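Local atomic coordinates of putative alpha-L-fucosidase (Bacteroides thetaiotaomicron VPI-5482, PDB entry 3GZA), a protein that probably hydrolyses alpha-L-fucosidic linkages, as a putative exported alpha-L-fucosidase of glycoside hydrolase family 29. Residues 374-379 / 433-438; 381-386 / 403-408. One frame throughout, in Å; residues are numbered along the deposited sequence.

Interaction 1: residues 374-379 / 433-438; sequences QENIKN and DIINFS
Gln374 and Asn436 form an antiparallel hydrogen-bonded pair: Gln374 N donates to Asn436 O at 2.8 Å. In return Gln374 O takes the N-H of Ile435 at 2.9 Å, while its bond from Asn436 N is long and weak. One residue thus faces two, a classic beta bulge, and the register shifts so that Glu375 stands opposite Ile434 as a non-hydrogen-bonded pair. Beyond it, Asp433 O receives Asn376 N almost end-on, at a C=O...N angle of 169°. The bulge lies where strand 366-375 pairs with strand 434-440, the two inner strands of a four-stranded antiparallel sheet in the C-terminal region, which matches the F5/8 type C family and its beta-sandwich fold. Among the side-chain bonds, Asn436 ND2 meets an in-plane lone pair of Gln374 OE1 at 3.0 Å in a nearly straight bond, although the two amide planes are 71° apart. The other end of that amide, Gln374 NE2, donates to His407 O. Asp433 OD2 is gripped twice: Asn379 ND2 arrives nearly along the C-O axis at 2.9 Å, its amide almost coplanar with the carboxylate, whereas Asn376 ND2 comes from above the carboxylate plane at 3.1 Å. Asp433 holds CG opposite its backbone N (chi1 -174°), which turns the carboxylate to these two amides. Water 1 links Asp433 N to Glu375 OE2, while the other oxygen, OE1, accepts from Gly406 N. Apolar packing falls to Ile435, whose CG2 rests on Asn376 CB at 3.5 Å while CG1 lies against Gln374 CB.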
ATOM      1  N   GLN A 374      49.341  11.079  -3.161  1.00 24.37           N
ATOM      2  CA  GLN A 374      48.034  11.735  -3.207  1.00 24.71           C
ATOM      3  C   GLN A 374      48.156  13.111  -3.819  1.00 24.64           C
ATOM      4  O   GLN A 374      49.054  13.867  -3.448  1.00 24.16           O
ATOM      5  CB  GLN A 374      47.442  11.909  -1.803  1.00 25.34           C
ATOM      6  CG  GLN A 374      47.206  10.656  -1.001  1.00 23.85           C
ATOM      7  CD  GLN A 374      46.423  10.952   0.263  1.00 26.63           C
ATOM      8  OE1 GLN A 374      47.020  11.111   1.324  1.00 27.92           O
ATOM      9  NE2 GLN A 374      45.106  11.104   0.155  1.00 26.14           N
ATOM     10  N   GLU A 375      47.264  13.419  -4.765  1.00 24.31           N
ATOM     11  CA  GLU A 375      47.148  14.753  -5.316  1.00 24.63           C
ATOM     12  C   GLU A 375      46.124  15.536  -4.486  1.00 24.47           C
ATOM     13  O   GLU A 375      45.302  14.942  -3.798  1.00 25.68           O
ATOM     14  CB  GLU A 375      46.691  14.720  -6.772  1.00 24.15           C
ATOM     15  CG  GLU A 375      47.677  14.116  -7.723  1.00 24.68           C
ATOM     16  CD  GLU A 375      47.217  14.189  -9.176  1.00 23.61           C
ATOM     17  OE1 GLU A 375      46.528  13.241  -9.575  1.00 23.78           O
ATOM     18  OE2 GLU A 375      47.583  15.174  -9.904  1.00 23.83           O
ATOM     19  N   ASN A 376      46.210  16.874  -4.536  1.00 25.53           N
ATOM     20  CA  ASN A 376      45.213  17.749  -3.912  1.00 26.05           C
ATOM     21  C   ASN A 376      44.012  17.734  -4.894  1.00 25.52           C
ATOM     22  O   ASN A 376      43.956  18.491  -5.859  1.00 25.87           O
ATOM     23  CB  ASN A 376      45.766  19.165  -3.737  1.00 27.21           C
ATOM     24  CG  ASN A 376      45.006  19.960  -2.723  1.00 29.44           C
ATOM     25  OD1 ASN A 376      44.080  19.468  -2.100  1.00 34.06           O
ATOM     26  ND2 ASN A 376      45.435  21.195  -2.513  1.00 32.16           N
ATOM     27  N   ILE A 377      43.103  16.801  -4.666  1.00 26.85           N
ATOM     28  CA  ILE A 377      42.006  16.538  -5.594  1.00 27.07           C
ATOM     29  C   ILE A 377      41.131  17.741  -5.985  1.00 27.48           C
ATOM     30  O   ILE A 377      40.622  17.795  -7.112  1.00 26.85           O
ATOM     31  CB  ILE A 377      41.156  15.334  -5.120  1.00 27.03           C
ATOM     32  CG1 ILE A 377      40.469  14.639  -6.330  1.00 27.39           C
ATOM     33  CG2 ILE A 377      40.206  15.734  -3.999  1.00 27.69           C
ATOM     34  CD1 ILE A 377      41.465  14.149  -7.362  1.00 25.03           C
ATOM     35  N   LYS A 378      41.007  18.737  -5.107  1.00 27.80           N
ATOM     36  CA  LYS A 378      40.263  19.945  -5.445  1.00 27.72           C
ATOM     37  C   LYS A 378      40.822  20.657  -6.691  1.00 27.31           C
ATOM     38  O   LYS A 378      40.105  21.380  -7.366  1.00 27.82           O
ATOM     39  CB  LYS A 378      40.188  20.926  -4.278  1.00 28.55           C
ATOM     40  CG  LYS A 378      41.440  21.667  -4.002  1.00 32.67           C
ATOM     41  CD  LYS A 378      41.210  22.734  -2.934  1.00 36.50           C
ATOM     42  CE  LYS A 378      41.033  22.073  -1.576  1.00 40.38           C
ATOM     43  N   ASN A 379      42.115  20.483  -6.949  1.00 26.75           N
ATOM     44  CA  ASN A 379      42.778  21.060  -8.102  1.00 27.27           C
ATOM     45  C   ASN A 379      42.920  20.142  -9.325  1.00 26.81           C
ATOM     46  O   ASN A 379      43.585  20.504 -10.283  1.00 27.13           O
ATOM     47  CB  ASN A 379      44.116  21.640  -7.655  1.00 26.81           C
ATOM     48  CG  ASN A 379      43.933  22.758  -6.640  1.00 29.12           C
ATOM     49  OD1 ASN A 379      42.988  23.531  -6.728  1.00 27.73           O
ATOM     50  ND2 ASN A 379      44.817  22.829  -5.676  1.00 29.98           N
ATOM     51  N   ASP A 433      50.206  19.029  -7.609  1.00 25.59           N
ATOM     52  CA  ASP A 433      49.945  19.496  -6.251  1.00 26.43           C
ATOM     53  C   ASP A 433      49.870  18.215  -5.410  1.00 26.40           C
ATOM     54  O   ASP A 433      48.798  17.653  -5.140  1.00 26.28           O
ATOM     55  CB  ASP A 433      48.671  20.340  -6.249  1.00 26.34           C
ATOM     56  CG  ASP A 433      48.379  21.000  -4.906  1.00 27.73           C
ATOM     57  OD1 ASP A 433      49.094  20.767  -3.909  1.00 29.51           O
ATOM     58  OD2 ASP A 433      47.414  21.781  -4.849  1.00 29.78           O
ATOM     59  N   ILE A 434      51.043  17.762  -4.991  1.00 25.83           N
ATOM     60  CA  ILE A 434      51.172  16.502  -4.287  1.00 26.38           C
ATOM     61  C   ILE A 434      51.062  16.778  -2.791  1.00 27.22           C
ATOM     62  O   ILE A 434      51.930  17.427  -2.216  1.00 27.19           O
ATOM     63  CB  ILE A 434      52.501  15.807  -4.679  1.00 26.99           C
ATOM     64  CG1 ILE A 434      52.490  15.495  -6.195  1.00 26.97           C
ATOM     65  CG2 ILE A 434      52.716  14.551  -3.848  1.00 26.08           C
ATOM     66  CD1 ILE A 434      53.842  15.280  -6.808  1.00 27.69           C
ATOM     67  N   ILE A 435      49.986  16.291  -2.168  1.00 27.84           N
ATOM     68  CA  ILE A 435      49.777  16.526  -0.748  1.00 28.33           C
ATOM     69  C   ILE A 435      50.426  15.441   0.087  1.00 28.77           C
ATOM     70  O   ILE A 435      50.595  15.621   1.290  1.00 29.36           O
ATOM     71  CB  ILE A 435      48.278  16.710  -0.394  1.00 28.58           C
ATOM     72  CG1 ILE A 435      47.473  15.417  -0.652  1.00 28.70           C
ATOM     73  CG2 ILE A 435      47.705  17.866  -1.180  1.00 29.64           C
ATOM     74  CD1 ILE A 435      46.080  15.452  -0.092  1.00 28.58           C
ATOM     75  N   ASN A 436      50.827  14.332  -0.539  1.00 27.89           N
ATOM     76  CA  ASN A 436      51.421  13.229   0.183  1.00 27.78           C
ATOM     77  C   ASN A 436      52.213  12.319  -0.749  1.00 27.28           C
ATOM     78  O   ASN A 436      51.687  11.842  -1.752  1.00 26.48           O
ATOM     79  CB  ASN A 436      50.286  12.439   0.858  1.00 28.26           C
ATOM     80  CG  ASN A 436      50.759  11.221   1.630  1.00 28.57           C
ATOM     81  OD1 ASN A 436      51.931  11.035   1.869  1.00 32.60           O
ATOM     82  ND2 ASN A 436      49.809  10.377   2.035  1.00 30.02           N
ATOM     83  N   PHE A 437      53.478  12.112  -0.398  1.00 25.94           N
ATOM     84  CA  PHE A 437      54.340  11.101  -1.015  1.00 26.25           C
ATOM     85  C   PHE A 437      54.991  10.460   0.217  1.00 26.46           C
ATOM     86  O   PHE A 437      55.774  11.092   0.914  1.00 25.43           O
ATOM     87  CB  PHE A 437      55.331  11.642  -2.042  1.00 25.72           C
ATOM     88  CG  PHE A 437      56.343  10.619  -2.505  1.00 25.96           C
ATOM     89  CD1 PHE A 437      55.951   9.331  -2.859  1.00 23.35           C
ATOM     90  CD2 PHE A 437      57.684  10.949  -2.614  1.00 25.87           C
ATOM     91  CE1 PHE A 437      56.872   8.403  -3.287  1.00 24.71           C
ATOM     92  CE2 PHE A 437      58.615  10.017  -3.056  1.00 26.58           C
ATOM     93  CZ  PHE A 437      58.203   8.727  -3.371  1.00 25.28           C
ATOM     94  N   SER A 438      54.602   9.223   0.503  1.00 26.57           N
ATOM     95  CA  SER A 438      55.026   8.521   1.727  0.50 26.59           C
ATOM     96  C   SER A 438      55.523   7.115   1.460  1.00 26.82           C
ATOM     97  O   SER A 438      55.054   6.465   0.553  1.00 26.71           O
ATOM     98  CB  SER A 438      53.859   8.400   2.701  0.50 27.28           C
ATOM     99  OG  SER A 438      53.393   9.655   3.144  0.50 28.02           O
TER
HETATM  100  O   HOH W   1      48.146  17.447  -8.743  1.00 22.87           O

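Interaction 2: residues 381-386 / 403-408; sequences ERIRQY and ESVGHK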
ATOM      1  N   GLU A 381      43.133  16.142 -11.521  1.00 25.27           N
ATOM      2  CA  GLU A 381      44.049  15.061 -11.795  1.00 24.37           C
ATOM      3  C   GLU A 381      45.065  15.597 -12.787  1.00 24.86           C
ATOM      4  O   GLU A 381      44.861  15.617 -14.012  1.00 24.70           O
ATOM      5  CB  GLU A 381      43.261  13.821 -12.261  1.00 24.29           C
ATOM      6  CG  GLU A 381      42.632  13.181 -11.039  1.00 25.22           C
ATOM      7  CD  GLU A 381      41.534  12.175 -11.290  1.00 24.51           C
ATOM      8  OE1 GLU A 381      41.225  11.880 -12.475  1.00 26.09           O
ATOM      9  OE2 GLU A 381      40.986  11.692 -10.280  1.00 25.61           O
ATOM     10  N   ARG A 382      46.198  16.052 -12.250  1.00 23.84           N
ATOM     11  CA  ARG A 382      47.234  16.667 -13.068  1.00 23.80           C
ATOM     12  C   ARG A 382      48.290  15.697 -13.537  1.00 24.26           C
ATOM     13  O   ARG A 382      48.836  15.845 -14.616  1.00 23.97           O
ATOM     14  CB  ARG A 382      47.908  17.805 -12.292  1.00 23.85           C
ATOM     15  CG  ARG A 382      46.898  18.786 -11.792  1.00 24.37           C
ATOM     16  CD  ARG A 382      47.489  19.950 -11.051  1.00 25.69           C
ATOM     17  NE  ARG A 382      46.482  20.991 -10.861  1.00 25.86           N
ATOM     18  CZ  ARG A 382      46.758  22.290 -10.737  1.00 29.26           C
ATOM     19  NH1 ARG A 382      48.000  22.735 -10.767  1.00 30.06           N
ATOM     20  NH2 ARG A 382      45.779  23.172 -10.598  1.00 30.06           N
ATOM     21  N   ILE A 383      48.595  14.711 -12.702  1.00 23.83           N
ATOM     22  CA  ILE A 383      49.610  13.719 -12.994  1.00 23.89           C
ATOM     23  C   ILE A 383      49.095  12.766 -14.072  1.00 24.11           C
ATOM     24  O   ILE A 383      47.970  12.271 -13.973  1.00 24.89           O
ATOM     25  CB  ILE A 383      49.989  12.919 -11.702  1.00 23.58           C
ATOM     26  CG1 ILE A 383      50.713  13.841 -10.703  1.00 23.08           C
ATOM     27  CG2 ILE A 383      50.904  11.695 -12.028  1.00 23.92           C
ATOM     28  CD1 ILE A 383      50.985  13.142  -9.344  1.00 23.44           C
ATOM     29  N   ARG A 384      49.888  12.582 -15.128  1.00 24.61           N
ATOM     30  CA  ARG A 384      49.547  11.664 -16.221  1.00 24.36           C
ATOM     31  C   ARG A 384      50.494  10.498 -16.344  1.00 24.50           C
ATOM     32  O   ARG A 384      50.098   9.468 -16.853  1.00 25.61           O
ATOM     33  CB  ARG A 384      49.476  12.424 -17.544  1.00 24.99           C
ATOM     34  CG  ARG A 384      48.240  13.317 -17.652  1.00 25.21           C
ATOM     35  CD  ARG A 384      46.977  12.511 -17.634  1.00 26.04           C
ATOM     36  NE  ARG A 384      45.790  13.348 -17.791  1.00 25.83           N
ATOM     37  CZ  ARG A 384      45.324  13.778 -18.951  1.00 28.06           C
ATOM     38  NH1 ARG A 384      45.975  13.526 -20.092  1.00 30.21           N
ATOM     39  NH2 ARG A 384      44.223  14.537 -18.964  1.00 28.28           N
ATOM     40  N   GLN A 385      51.754  10.670 -15.951  1.00 25.32           N
ATOM     41  CA  GLN A 385      52.742   9.585 -15.979  0.50 25.51           C
ATOM     42  C   GLN A 385      53.703   9.836 -14.825  1.00 25.54           C
ATOM     43  O   GLN A 385      54.153  10.961 -14.643  1.00 26.37           O
ATOM     44  CB  GLN A 385      53.552   9.576 -17.283  0.50 26.10           C
ATOM     45  CG  GLN A 385      52.792   9.258 -18.596  0.50 26.95           C
ATOM     46  CD  GLN A 385      52.445   7.788 -18.786  0.50 28.63           C
ATOM     47  OE1 GLN A 385      53.057   6.905 -18.189  0.50 30.50           O
ATOM     48  NE2 GLN A 385      51.485   7.519 -19.664  0.50 28.76           N
ATOM     49  N   TYR A 386      54.011   8.798 -14.048  1.00 25.26           N
ATOM     50  CA  TYR A 386      54.977   8.944 -12.958  1.00 25.22           C
ATOM     51  C   TYR A 386      55.806   7.688 -12.757  1.00 25.34           C
ATOM     52  O   TYR A 386      55.446   6.597 -13.194  1.00 24.69           O
ATOM     53  CB  TYR A 386      54.292   9.290 -11.631  1.00 24.93           C
ATOM     54  CG  TYR A 386      53.501   8.136 -11.070  1.00 24.87           C
ATOM     55  CD1 TYR A 386      54.117   7.153 -10.280  1.00 25.30           C
ATOM     56  CD2 TYR A 386      52.133   7.983 -11.340  1.00 23.39           C
ATOM     57  CE1 TYR A 386      53.397   6.072  -9.800  1.00 24.39           C
ATOM     58  CE2 TYR A 386      51.429   6.934 -10.851  1.00 22.51           C
ATOM     59  CZ  TYR A 386      52.048   5.976 -10.082  1.00 24.71           C
ATOM     60  OH  TYR A 386      51.336   4.907  -9.584  1.00 26.50           O
ATOM     61  N   GLU A 403      50.293   5.913 -13.982  1.00 23.72           N
ATOM     62  CA  GLU A 403      49.673   7.005 -14.734  1.00 24.34           C
ATOM     63  C   GLU A 403      48.876   7.887 -13.816  1.00 24.22           C
ATOM     64  O   GLU A 403      49.368   8.906 -13.371  1.00 25.94           O
ATOM     65  CB  GLU A 403      48.769   6.438 -15.823  1.00 24.90           C
ATOM     66  CG  GLU A 403      49.513   5.770 -16.933  1.00 27.63           C
ATOM     67  CD  GLU A 403      48.581   5.297 -18.035  1.00 31.69           C
ATOM     68  OE1 GLU A 403      48.006   6.144 -18.758  1.00 34.53           O
ATOM     69  OE2 GLU A 403      48.426   4.067 -18.155  1.00 36.30           O
ATOM     70  N   SER A 404      47.650   7.471 -13.499  1.00 23.49           N
ATOM     71  CA  SER A 404      46.765   8.205 -12.616  1.00 22.98           C
ATOM     72  C   SER A 404      47.172   8.111 -11.145  1.00 24.16           C
ATOM     73  O   SER A 404      47.642   7.069 -10.688  1.00 24.23           O
ATOM     74  CB  SER A 404      45.344   7.668 -12.746  1.00 23.79           C
ATOM     75  OG  SER A 404      45.320   6.265 -12.556  1.00 23.15           O
ATOM     76  N   VAL A 405      46.911   9.192 -10.429  1.00 23.60           N
ATOM     77  CA  VAL A 405      47.096   9.229  -8.995  1.00 23.81           C
ATOM     78  C   VAL A 405      45.758   9.665  -8.396  1.00 24.21           C
ATOM     79  O   VAL A 405      45.079   8.868  -7.761  1.00 24.12           O
ATOM     80  CB  VAL A 405      48.277  10.119  -8.594  1.00 24.20           C
ATOM     81  CG1 VAL A 405      48.310  10.251  -7.090  1.00 23.97           C
ATOM     82  CG2 VAL A 405      49.585   9.546  -9.109  1.00 21.81           C
ATOM     83  N   GLY A 406      45.364  10.912  -8.598  1.00 23.94           N
ATOM     84  CA  GLY A 406      44.099  11.401  -8.077  1.00 24.47           C
ATOM     85  C   GLY A 406      44.172  11.516  -6.567  1.00 24.75           C
ATOM     86  O   GLY A 406      45.251  11.843  -6.024  1.00 25.57           O
ATOM     87  N   HIS A 407      43.094  11.163  -5.884  1.00 25.17           N
ATOM     88  CA  HIS A 407      43.014  11.316  -4.446  1.00 23.47           C
ATOM     89  C   HIS A 407      44.004  10.434  -3.700  1.00 23.75           C
ATOM     90  O   HIS A 407      44.645  10.894  -2.759  1.00 23.26           O
ATOM     91  CB  HIS A 407      41.600  11.099  -3.948  1.00 24.56           C
ATOM     92  CG  HIS A 407      41.531  11.085  -2.461  1.00 22.85           C
ATOM     93  ND1 HIS A 407      41.695  12.238  -1.729  1.00 24.25           N
ATOM     94  CD2 HIS A 407      41.488  10.060  -1.573  1.00 25.32           C
ATOM     95  CE1 HIS A 407      41.669  11.925  -0.442  1.00 26.02           C
ATOM     96  NE2 HIS A 407      41.577  10.619  -0.326  1.00 25.47           N
ATOM     97  N   LYS A 408      44.168   9.188  -4.159  1.00 23.52           N
ATOM     98  CA  LYS A 408      45.094   8.274  -3.522  1.00 22.91           C
ATOM     99  C   LYS A 408      45.518   7.140  -4.425  1.00 23.64           C
ATOM    100  O   LYS A 408      44.692   6.540  -5.097  1.00 23.52           O
ATOM    101  CB  LYS A 408      44.503   7.690  -2.235  1.00 23.24           C
ATOM    102  CG  LYS A 408      45.443   6.776  -1.427  1.00 24.81           C
ATOM    103  CD  LYS A 408      44.851   6.494  -0.056  1.00 25.89           C
ATOM    104  CE  LYS A 408      45.160   7.620   0.983  1.00 26.00           C
ATOM    105  NZ  LYS A 408      44.622   7.266   2.352  1.00 27.61           N
TER
HETATM  106  O   HOH W   2      46.341  11.676 -11.813  1.00 17.78           O
HETATM  107  O   HOH W   3      48.357   8.809 -18.838  1.00 28.02           O
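Val405 CG2 touches both Ile383 and Tyr386, 3.9 Å from Ile383 CG2 and 3.6 Å from Tyr386 CE2. Ile383 approaches with two branches: CG2, trans to the backbone N, also touches Glu403 O, and CD1 at the end of the extended CG1 arm reaches the same valine methyl. Replacing Ile383 by an alanine would probably open a gap beside Val405 CG2 and leave that methyl freer to shift. Tyr386 takes the less common chi1 of 70°, with CG lying between its own N and carbonyl carbon; this brings the CD2-CE2 edge of the ring to residues 403-405, where Glu403 O meets the ring edge in plane, 3.6 Å from CD2. That carbonyl oxygen is buried without a hydrogen-bond partner. The phenol oxygen is held by Glu411. In one of its two conformers the Gln385 amide lies alongside Glu403, NE2 near Glu403 CG, so this packing is doubtful. Two waters do the polar bridging: water 2 joins Ile383 O to Val405 N, and water 3 gives its hydrogens to Arg384 O and Glu403 OE1. Glu381 lays CG against Gly406 CA at 3.8 Å, its carboxylate being fixed by Ser233 and Asn310. Gly406 has a positive phi, and the Glu381 carboxylate lies close against its CA. The loop 403-408 links strand 395-402 to strand 409-418, crossing from one sheet of the sandwich to the other beside the start of strand 383-392; Ile383 packs on Val425 of strand 420-428, and Tyr386 and Val405 pack on Ile373 of strand 366-375.

How the interactions relate
Both contacts lie at the same end of the C-terminal beta-sandwich, their centres about 9 Å apart. Interaction 1 belongs to one sheet and is partly buried; direct backbone and amide-carboxylate hydrogen bonds dominate it. Interaction 2 is the more buried: a loop passing between the sheets meets the start of strand 383-392, in the sheet that does not hold interaction 1, through methyls, an aromatic ring and bridging waters. Glu375 fastens the two together, OE2 taking the N-H groups of Arg382 and Ile383 and OE1 that of Gly406, one oxygen for each segment of interaction 2. Ile377 CD1 also packs against the backbone at His407 N.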